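Long-range contacts in UV damage endonuclease (Sulfolobus acidocaldarius, PDB 3TC3), which probably cuts DNA at ultraviolet-induced lesions as a metal-dependent repair endonuclease, recognising them by flipping out dinucleotides: residues V193-D198 / P216-N221; D205-S210 / S238-T243. One frame throughout, in Å; residues are numbered along the deposited sequence.

Interaction 1: residues V193-D198 / P216-N221; sequences VIENDD and PVIFDN. With MN (manganese (II) ion), chain C.
Ile194 is bonded twice to residues 216-221, through its N and its O: N donates to Pro216 O at 3.0 Å, and O accepts from Ile218 N at 2.8 Å. Past the end of strand 192-195 the side chain of Asn196 continues the pairing as a two-bond clamp on one residue. Its OD1 takes Asp220 N at 3.0 Å on a lone pair, and its ND2 gives to Asp220 O at 3.3 Å, nearly straight at 169°. These are neighbouring parallel strands of the closed eight-stranded TIM barrel, joined through helix 203-213 as a beta-alpha-beta unit. Manganese bridges the carboxylates at the C-terminal end, with Glu195 OE2 at 2.2 Å and Asp220 OD2 at 1.9 Å from the metal; Glu195, with CG anti to its N (chi1 177°), runs out extended to get there. The two carboxylate planes are nearly parallel, 3° apart. A water on the manganese donates to Glu195 OE1 at 2.8 Å. Gln160 NE2 also donates to OE1, while Asp220 OD1 caps His223 N at the start of helix 221-226. Apolar contact gathers at the other end, where Val193 CG2 presses on Ile218 CD1 at a tight 3.4 Å and Val193 CG1 lies against the Pro216 ring.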
ATOM      1  N   VAL A 193      -2.082  -7.923   3.313  1.00  9.54           N
ATOM      2  CA  VAL A 193      -1.639  -8.522   2.069  1.00 10.09           C
ATOM      3  C   VAL A 193      -0.097  -8.440   2.029  1.00 10.04           C
ATOM      4  O   VAL A 193       0.495  -7.623   2.747  1.00 10.10           O
ATOM      5  CB  VAL A 193      -2.264  -7.867   0.787  1.00 10.30           C
ATOM      6  CG1 VAL A 193      -3.789  -7.902   0.866  1.00 10.92           C
ATOM      7  CG2 VAL A 193      -1.721  -6.435   0.650  1.00 11.32           C
ATOM      8  N   ILE A 194       0.545  -9.389   1.347  1.00  9.75           N
ATOM      9  CA  ILE A 194       2.003  -9.387   1.347  1.00  9.72           C
ATOM     10  C   ILE A 194       2.504  -9.164  -0.082  1.00 10.35           C
ATOM     11  O   ILE A 194       1.916  -9.603  -1.024  1.00 12.32           O
ATOM     12  CB  ILE A 194       2.603 -10.713   1.923  1.00 10.69           C
ATOM     13  CG1 ILE A 194       2.075 -11.906   1.186  1.00 11.29           C
ATOM     14  CG2 ILE A 194       2.405 -10.821   3.459  1.00 11.84           C
ATOM     15  CD1 ILE A 194       2.803 -13.270   1.619  1.00 12.37           C
ATOM     16  N   GLU A 195       3.668  -8.571  -0.214  1.00 11.85           N
ATOM     17  CA  GLU A 195       4.206  -8.261  -1.523  1.00 11.89           C
ATOM     18  C   GLU A 195       5.627  -8.848  -1.612  1.00 11.47           C
ATOM     19  O   GLU A 195       6.407  -8.962  -0.638  1.00 11.61           O
ATOM     20  CB  GLU A 195       4.352  -6.733  -1.538  1.00 14.74           C
ATOM     21  CG  GLU A 195       4.979  -6.097  -2.793  1.00 18.64           C
ATOM     22  CD  GLU A 195       5.377  -4.633  -2.580  1.00 24.70           C
ATOM     23  OE1 GLU A 195       4.867  -3.970  -1.680  1.00 24.18           O
ATOM     24  OE2 GLU A 195       6.196  -4.124  -3.360  1.00 31.48           O
ATOM     25  N   ASN A 196       5.975  -9.249  -2.827  1.00 10.62           N
ATOM     26  CA  ASN A 196       7.291  -9.728  -3.069  1.00 10.57           C
ATOM     27  C   ASN A 196       8.296  -8.571  -3.019  1.00 12.32           C
ATOM     28  O   ASN A 196       7.956  -7.446  -3.439  1.00 13.61           O
ATOM     29  CB  ASN A 196       7.338 -10.496  -4.414  1.00 11.15           C
ATOM     30  CG  ASN A 196       6.919  -9.638  -5.622  1.00 10.80           C
ATOM     31  OD1 ASN A 196       5.804  -9.129  -5.612  1.00 12.24           O
ATOM     32  ND2 ASN A 196       7.828  -9.427  -6.597  1.00 10.97           N
ATOM     33  N   ASP A 197       9.490  -8.882  -2.560  1.00 13.32           N
ATOM     34  CA  ASP A 197      10.578  -7.858  -2.609  1.00 13.95           C
ATOM     35  C   ASP A 197      11.684  -8.188  -3.579  1.00 14.39           C
ATOM     36  O   ASP A 197      11.693  -9.295  -4.140  1.00 15.72           O
ATOM     37  CB  ASP A 197      11.012  -7.545  -1.166  1.00 15.15           C
ATOM     38  CG  ASP A 197      11.816  -8.684  -0.555  1.00 15.76           C
ATOM     39  OD1 ASP A 197      13.047  -8.772  -0.852  1.00 20.09           O
ATOM     40  OD2 ASP A 197      11.303  -9.507   0.238  1.00 15.27           O
ATOM     41  N   ASP A 198      12.707  -7.283  -3.691  1.00 16.37           N
ATOM     42  CA  ASP A 198      13.699  -7.524  -4.714  1.00 19.24           C
ATOM     43  C   ASP A 198      14.979  -8.112  -4.175  1.00 18.58           C
ATOM     44  O   ASP A 198      15.945  -8.325  -4.912  1.00 20.75           O
ATOM     45  CB  ASP A 198      13.952  -6.212  -5.491  1.00 20.05           C
ATOM     46  CG  ASP A 198      14.448  -5.072  -4.616  1.00 24.76           C
ATOM     47  OD1 ASP A 198      14.397  -5.096  -3.392  1.00 26.91           O
ATOM     48  OD2 ASP A 198      14.882  -4.053  -5.207  1.00 30.49           O
ATOM     49  N   PRO A 216      -3.719 -12.606   0.667  1.00 11.17           N
ATOM     50  CA  PRO A 216      -3.438 -12.253  -0.788  1.00 11.31           C
ATOM     51  C   PRO A 216      -2.076 -11.682  -1.010  1.00 10.64           C
ATOM     52  O   PRO A 216      -1.458 -11.054  -0.124  1.00 10.58           O
ATOM     53  CB  PRO A 216      -4.538 -11.238  -1.111  1.00 10.94           C
ATOM     54  CG  PRO A 216      -5.576 -11.398   0.068  1.00 12.04           C
ATOM     55  CD  PRO A 216      -4.752 -11.707   1.270  1.00 11.55           C
ATOM     56  N   VAL A 217      -1.536 -11.969  -2.174  1.00 11.04           N
ATOM     57  CA  VAL A 217      -0.263 -11.476  -2.608  1.00 10.28           C
ATOM     58  C   VAL A 217      -0.401 -10.328  -3.600  1.00 10.87           C
ATOM     59  O   VAL A 217      -1.054 -10.477  -4.633  1.00 12.80           O
ATOM     60  CB  VAL A 217       0.561 -12.629  -3.237  1.00 10.92           C
ATOM     61  CG1 VAL A 217       2.003 -12.142  -3.698  1.00 10.39           C
ATOM     62  CG2 VAL A 217       0.662 -13.815  -2.221  1.00 11.74           C
ATOM     63  N   ILE A 218       0.224  -9.230  -3.237  1.00 11.04           N
ATOM     64  CA  ILE A 218       0.389  -8.123  -4.227  1.00 11.17           C
ATOM     65  C   ILE A 218       1.642  -8.382  -5.042  1.00 11.74           C
ATOM     66  O   ILE A 218       2.761  -8.458  -4.479  1.00 13.21           O
ATOM     67  CB  ILE A 218       0.567  -6.759  -3.502  1.00 12.31           C
ATOM     68  CG1 ILE A 218      -0.716  -6.366  -2.852  1.00 16.06           C
ATOM     69  CG2 ILE A 218       0.961  -5.626  -4.568  1.00 13.06           C
ATOM     70  CD1 ILE A 218      -0.746  -4.932  -2.296  1.00 18.85           C
ATOM     71  N   PHE A 219       1.462  -8.455  -6.358  1.00 11.53           N
ATOM     72  CA  PHE A 219       2.606  -8.559  -7.283  1.00 12.13           C
ATOM     73  C   PHE A 219       3.248  -7.231  -7.620  1.00 12.59           C
ATOM     74  O   PHE A 219       2.566  -6.327  -8.023  1.00 12.60           O
ATOM     75  CB  PHE A 219       2.039  -9.152  -8.596  1.00 13.59           C
ATOM     76  CG  PHE A 219       3.058  -9.345  -9.675  1.00 13.09           C
ATOM     77  CD1 PHE A 219       4.021 -10.384  -9.596  1.00 14.18           C
ATOM     78  CD2 PHE A 219       3.123  -8.451 -10.749  1.00 13.26           C
ATOM     79  CE1 PHE A 219       4.909 -10.558 -10.607  1.00 13.67           C
ATOM     80  CE2 PHE A 219       4.061  -8.625 -11.751  1.00 14.88           C
ATOM     81  CZ  PHE A 219       4.984  -9.697 -11.677  1.00 14.09           C
ATOM     82  N   ASP A 220       4.526  -7.128  -7.408  1.00 11.42           N
ATOM     83  CA  ASP A 220       5.304  -5.946  -7.753  1.00 12.44           C
ATOM     84  C   ASP A 220       6.160  -6.327  -8.924  1.00 12.70           C
ATOM     85  O   ASP A 220       6.981  -7.206  -8.814  1.00 12.19           O
ATOM     86  CB  ASP A 220       6.126  -5.539  -6.592  1.00 14.81           C
ATOM     87  CG  ASP A 220       6.859  -4.289  -6.912  1.00 18.52           C
ATOM     88  OD1 ASP A 220       7.683  -4.220  -7.808  1.00 18.36           O
ATOM     89  OD2 ASP A 220       6.532  -3.273  -6.188  1.00 21.82           O
ATOM     90  N   ASN A 221       5.882  -5.671 -10.060  1.00 11.60           N
ATOM     91  CA  ASN A 221       6.530  -6.123 -11.310  1.00 12.37           C
ATOM     92  C   ASN A 221       8.060  -5.837 -11.303  1.00 11.87           C
ATOM     93  O   ASN A 221       8.796  -6.681 -11.777  1.00 11.80           O
ATOM     94  CB  ASN A 221       5.881  -5.518 -12.514  1.00 14.23           C
ATOM     95  CG  ASN A 221       6.068  -4.051 -12.626  1.00 12.74           C
ATOM     96  OD1 ASN A 221       5.969  -3.287 -11.637  1.00 13.33           O
ATOM     97  ND2 ASN A 221       6.328  -3.609 -13.875  1.00 14.70           N
TER
HETATM   98 MN    MN C 290       5.951  -2.302  -4.600  1.00 45.06          MN
HETATM   99  O   HOH W   1       5.613  -1.351  -2.434  1.00 26.75           O

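Interaction 2: residues D205-S210 / S238-T243; sequences DCLWIS and SLVRRT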
ATOM      1  N   ASP A 205       7.880 -17.387  -2.804  1.00 12.24           N
ATOM      2  CA  ASP A 205       7.886 -17.431  -1.323  1.00 13.45           C
ATOM      3  C   ASP A 205       6.575 -16.878  -0.752  1.00 12.20           C
ATOM      4  O   ASP A 205       5.969 -17.430   0.152  1.00 12.91           O
ATOM      5  CB  ASP A 205       9.047 -16.571  -0.825  1.00 14.16           C
ATOM      6  CG  ASP A 205      10.395 -17.198  -1.083  1.00 16.66           C
ATOM      7  OD1 ASP A 205      10.578 -18.434  -0.994  1.00 19.78           O
ATOM      8  OD2 ASP A 205      11.288 -16.435  -1.418  1.00 15.78           O
ATOM      9  N   CYS A 206       6.091 -15.793  -1.363  1.00 12.58           N
ATOM     10  CA  CYS A 206       4.790 -15.228  -0.922  1.00 11.54           C
ATOM     11  C   CYS A 206       3.639 -16.185  -1.182  1.00 11.38           C
ATOM     12  O   CYS A 206       2.739 -16.317  -0.323  1.00 12.19           O
ATOM     13  CB  CYS A 206       4.505 -13.871  -1.611  1.00 11.45           C
ATOM     14  SG  CYS A 206       5.697 -12.590  -1.116  1.00 12.27           S
ATOM     15  N   LEU A 207       3.721 -16.926  -2.272  1.00 11.90           N
ATOM     16  CA  LEU A 207       2.640 -17.893  -2.590  1.00 12.35           C
ATOM     17  C   LEU A 207       2.684 -19.026  -1.525  1.00 12.60           C
ATOM     18  O   LEU A 207       1.626 -19.558  -1.140  1.00 13.25           O
ATOM     19  CB  LEU A 207       2.877 -18.462  -3.975  1.00 13.19           C
ATOM     20  CG  LEU A 207       2.569 -17.466  -5.098  1.00 13.44           C
ATOM     21  CD1 LEU A 207       2.915 -18.080  -6.484  1.00 15.03           C
ATOM     22  CD2 LEU A 207       1.108 -17.054  -5.070  1.00 15.32           C
ATOM     23  N   TRP A 208       3.894 -19.362  -1.027  1.00 12.58           N
ATOM     24  CA  TRP A 208       4.000 -20.447  -0.008  1.00 13.28           C
ATOM     25  C   TRP A 208       3.296 -19.994   1.241  1.00 12.41           C
ATOM     26  O   TRP A 208       2.592 -20.777   1.913  1.00 13.40           O
ATOM     27  CB  TRP A 208       5.480 -20.720   0.189  1.00 14.65           C
ATOM     28  CG  TRP A 208       5.757 -21.961   1.001  1.00 15.79           C
ATOM     29  CD1 TRP A 208       5.931 -23.262   0.523  1.00 15.92           C
ATOM     30  CD2 TRP A 208       5.858 -22.060   2.454  1.00 16.48           C
ATOM     31  NE1 TRP A 208       6.177 -24.123   1.558  1.00 17.87           N
ATOM     32  CE2 TRP A 208       6.179 -23.475   2.729  1.00 16.06           C
ATOM     33  CE3 TRP A 208       5.805 -21.137   3.534  1.00 17.04           C
ATOM     34  CZ2 TRP A 208       6.326 -23.948   4.052  1.00 18.50           C
ATOM     35  CZ3 TRP A 208       6.017 -21.643   4.862  1.00 19.13           C
ATOM     36  CH2 TRP A 208       6.287 -22.992   5.068  1.00 18.19           C
ATOM     37  N   ILE A 209       3.512 -18.725   1.635  1.00 12.01           N
ATOM     38  CA  ILE A 209       2.817 -18.155   2.773  1.00 12.00           C
ATOM     39  C   ILE A 209       1.308 -18.140   2.524  1.00 11.68           C
ATOM     40  O   ILE A 209       0.552 -18.576   3.414  1.00 10.96           O
ATOM     41  CB  ILE A 209       3.345 -16.743   3.132  1.00 12.32           C
ATOM     42  CG1 ILE A 209       4.786 -16.815   3.648  1.00 13.36           C
ATOM     43  CG2 ILE A 209       2.334 -16.072   4.131  1.00 11.87           C
ATOM     44  CD1 ILE A 209       5.382 -15.423   3.888  1.00 14.31           C
ATOM     45  N   SER A 210       0.870 -17.635   1.370  1.00 11.93           N
ATOM     46  CA  SER A 210      -0.556 -17.510   1.102  1.00 12.12           C
ATOM     47  C   SER A 210      -1.256 -18.836   1.194  1.00 13.07           C
ATOM     48  O   SER A 210      -2.381 -18.901   1.719  1.00 13.83           O
ATOM     49  CB  SER A 210      -0.754 -16.907  -0.302  1.00 12.49           C
ATOM     50  OG  SER A 210      -2.122 -16.624  -0.555  1.00 13.76           O
ATOM     51  N   SER A 238      -1.139 -14.869 -12.920  1.00 21.15           N
ATOM     52  CA  SER A 238      -2.201 -15.803 -12.833  1.00 20.36           C
ATOM     53  C   SER A 238      -2.143 -16.487 -11.467  1.00 20.16           C
ATOM     54  O   SER A 238      -3.163 -16.773 -10.873  1.00 19.54           O
ATOM     55  CB  SER A 238      -2.021 -16.849 -13.903  1.00 22.93           C
ATOM     56  OG  SER A 238      -2.896 -17.904 -13.641  1.00 29.02           O
ATOM     57  N   LEU A 239      -0.923 -16.815 -11.037  1.00 18.89           N
ATOM     58  CA  LEU A 239      -0.713 -17.454  -9.724  1.00 19.07           C
ATOM     59  C   LEU A 239      -1.214 -16.525  -8.587  1.00 19.09           C
ATOM     60  O   LEU A 239      -1.986 -16.968  -7.703  1.00 18.24           O
ATOM     61  CB  LEU A 239       0.757 -17.790  -9.531  1.00 20.78           C
ATOM     62  CG  LEU A 239       1.245 -19.044 -10.311  1.00 23.37           C
ATOM     63  CD1 LEU A 239       2.745 -19.023 -10.233  1.00 24.41           C
ATOM     64  CD2 LEU A 239       0.784 -20.328  -9.679  1.00 25.50           C
ATOM     65  N   VAL A 240      -0.783 -15.276  -8.627  1.00 17.74           N
ATOM     66  CA  VAL A 240      -1.172 -14.366  -7.582  1.00 16.58           C
ATOM     67  C   VAL A 240      -2.667 -14.045  -7.587  1.00 18.16           C
ATOM     68  O   VAL A 240      -3.313 -13.912  -6.503  1.00 14.92           O
ATOM     69  CB  VAL A 240      -0.267 -13.095  -7.721  1.00 18.38           C
ATOM     70  CG1 VAL A 240      -1.021 -11.918  -7.249  1.00 23.75           C
ATOM     71  CG2 VAL A 240       1.111 -13.325  -7.189  1.00 18.18           C
ATOM     72  N   ARG A 241      -3.311 -14.011  -8.804  1.00 17.04           N
ATOM     73  CA  ARG A 241      -4.799 -13.811  -8.846  1.00 17.71           C
ATOM     74  C   ARG A 241      -5.639 -14.761  -7.975  1.00 19.52           C
ATOM     75  O   ARG A 241      -6.642 -14.362  -7.376  1.00 20.72           O
ATOM     76  CB  ARG A 241      -5.321 -13.842 -10.324  1.00 19.09           C
ATOM     77  CG  ARG A 241      -6.775 -13.542 -10.530  1.00 20.46           C
ATOM     78  CD  ARG A 241      -7.139 -13.746 -12.053  1.00 21.49           C
ATOM     79  NE  ARG A 241      -6.380 -12.794 -12.884  1.00 23.16           N
ATOM     80  CZ  ARG A 241      -6.620 -11.478 -12.998  1.00 22.29           C
ATOM     81  NH1 ARG A 241      -7.582 -10.871 -12.285  1.00 22.13           N
ATOM     82  NH2 ARG A 241      -5.820 -10.774 -13.788  1.00 23.26           N
ATOM     83  N   ARG A 242      -5.242 -16.023  -7.926  1.00 17.78           N
ATOM     84  CA  ARG A 242      -5.957 -17.047  -7.173  1.00 21.17           C
ATOM     85  C   ARG A 242      -5.867 -16.811  -5.634  1.00 18.74           C
ATOM     86  O   ARG A 242      -6.596 -17.436  -4.874  1.00 20.93           O
ATOM     87  CB  ARG A 242      -5.420 -18.406  -7.604  1.00 24.16           C
ATOM     88  CG  ARG A 242      -5.555 -18.509  -9.098  1.00 27.38           C
ATOM     89  CD  ARG A 242      -5.476 -19.955  -9.601  1.00 35.56           C
ATOM     90  NE  ARG A 242      -4.507 -20.800  -8.884  1.00 41.15           N
ATOM     91  CZ  ARG A 242      -3.378 -21.288  -9.417  1.00 47.98           C
ATOM     92  NH1 ARG A 242      -3.053 -21.038 -10.691  1.00 48.27           N
ATOM     93  NH2 ARG A 242      -2.561 -22.026  -8.662  1.00 49.81           N
ATOM     94  N   THR A 243      -4.985 -15.901  -5.183  1.00 17.64           N
ATOM     95  CA  THR A 243      -4.887 -15.600  -3.763  1.00 15.48           C
ATOM     96  C   THR A 243      -5.822 -14.509  -3.323  1.00 15.00           C
ATOM     97  O   THR A 243      -5.913 -14.263  -2.140  1.00 15.97           O
ATOM     98  CB  THR A 243      -3.480 -15.249  -3.300  1.00 14.69           C
ATOM     99  OG1 THR A 243      -3.120 -13.964  -3.839  1.00 15.12           O
ATOM    100  CG2 THR A 243      -2.443 -16.298  -3.833  1.00 14.80           C
TER
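Leu207 carries its CG anti to the carbonyl carbon (chi1 -73°) with chi2 near 176°, and this extended branch reaches across to helix 233-241, where its two methyls part company. Thr243, whose chi1 of 70° places OG1 between its own N and carbonyl carbon, turns CG2 to the Leu207 side. Leu207 CD1 rests on Leu239 CB at 3.7 Å and also meets the CD1 methyl of that leucine, the two side chains crossing at about a right angle. The other methyl, Leu207 CD2, lies 3.8 Å from Thr243 CG2 and more loosely faces Val240 CG2 at 4.3 Å. One leucine thus fits against three residues of 238-243. In the TIM barrel this is packing between outer helices: helix 203-213 leads into strand 217-220, and helix 233-241 follows it, after the short helix 221-226, so both lie over the strand's outward side, where Cys206, Ser210 and Val240 all touch Val217. Farther along helix 203-213, Ser210 OG sits 3.3 Å from Thr243 CG2, a polar atom against a methyl; its hydrogen bond is with Ile215 O. The threonine hydroxyl is occupied too. Thr243 OG1 donates to Val240 O at 2.7 Å, in the carbonyl plane and on a lone pair, and Thr243 N reaches the same oxygen at 2.9 Å. This double grip on one carbonyl ties the threonine back onto Val240, and the OG1 bonds, to Val240 O and to Val217 N, help hold the rotation that turns CG2 to Leu207 and Ser210.

Strand 217-220 is what the two contacts share: interaction 1 pairs its edge with strand 192-195, and interaction 2 brings helices together over its outer side. Their centres are 9 Å apart. The most specific tie is a probable hydrogen bond of 3.0 Å between Val217 N and Thr243 OG1, which meets the strand just where it begins. On the neighbouring strand, Ile194 CD1 packs against Cys206 O at 3.6 Å. Manganese, whose site also includes a water, Asp251 of strand 249-252 and Glu288 just past strand 283-287, belongs to interaction 1; interaction 2 stays outside the barrel, with the side chain of Val240 about 12 Å from the metal.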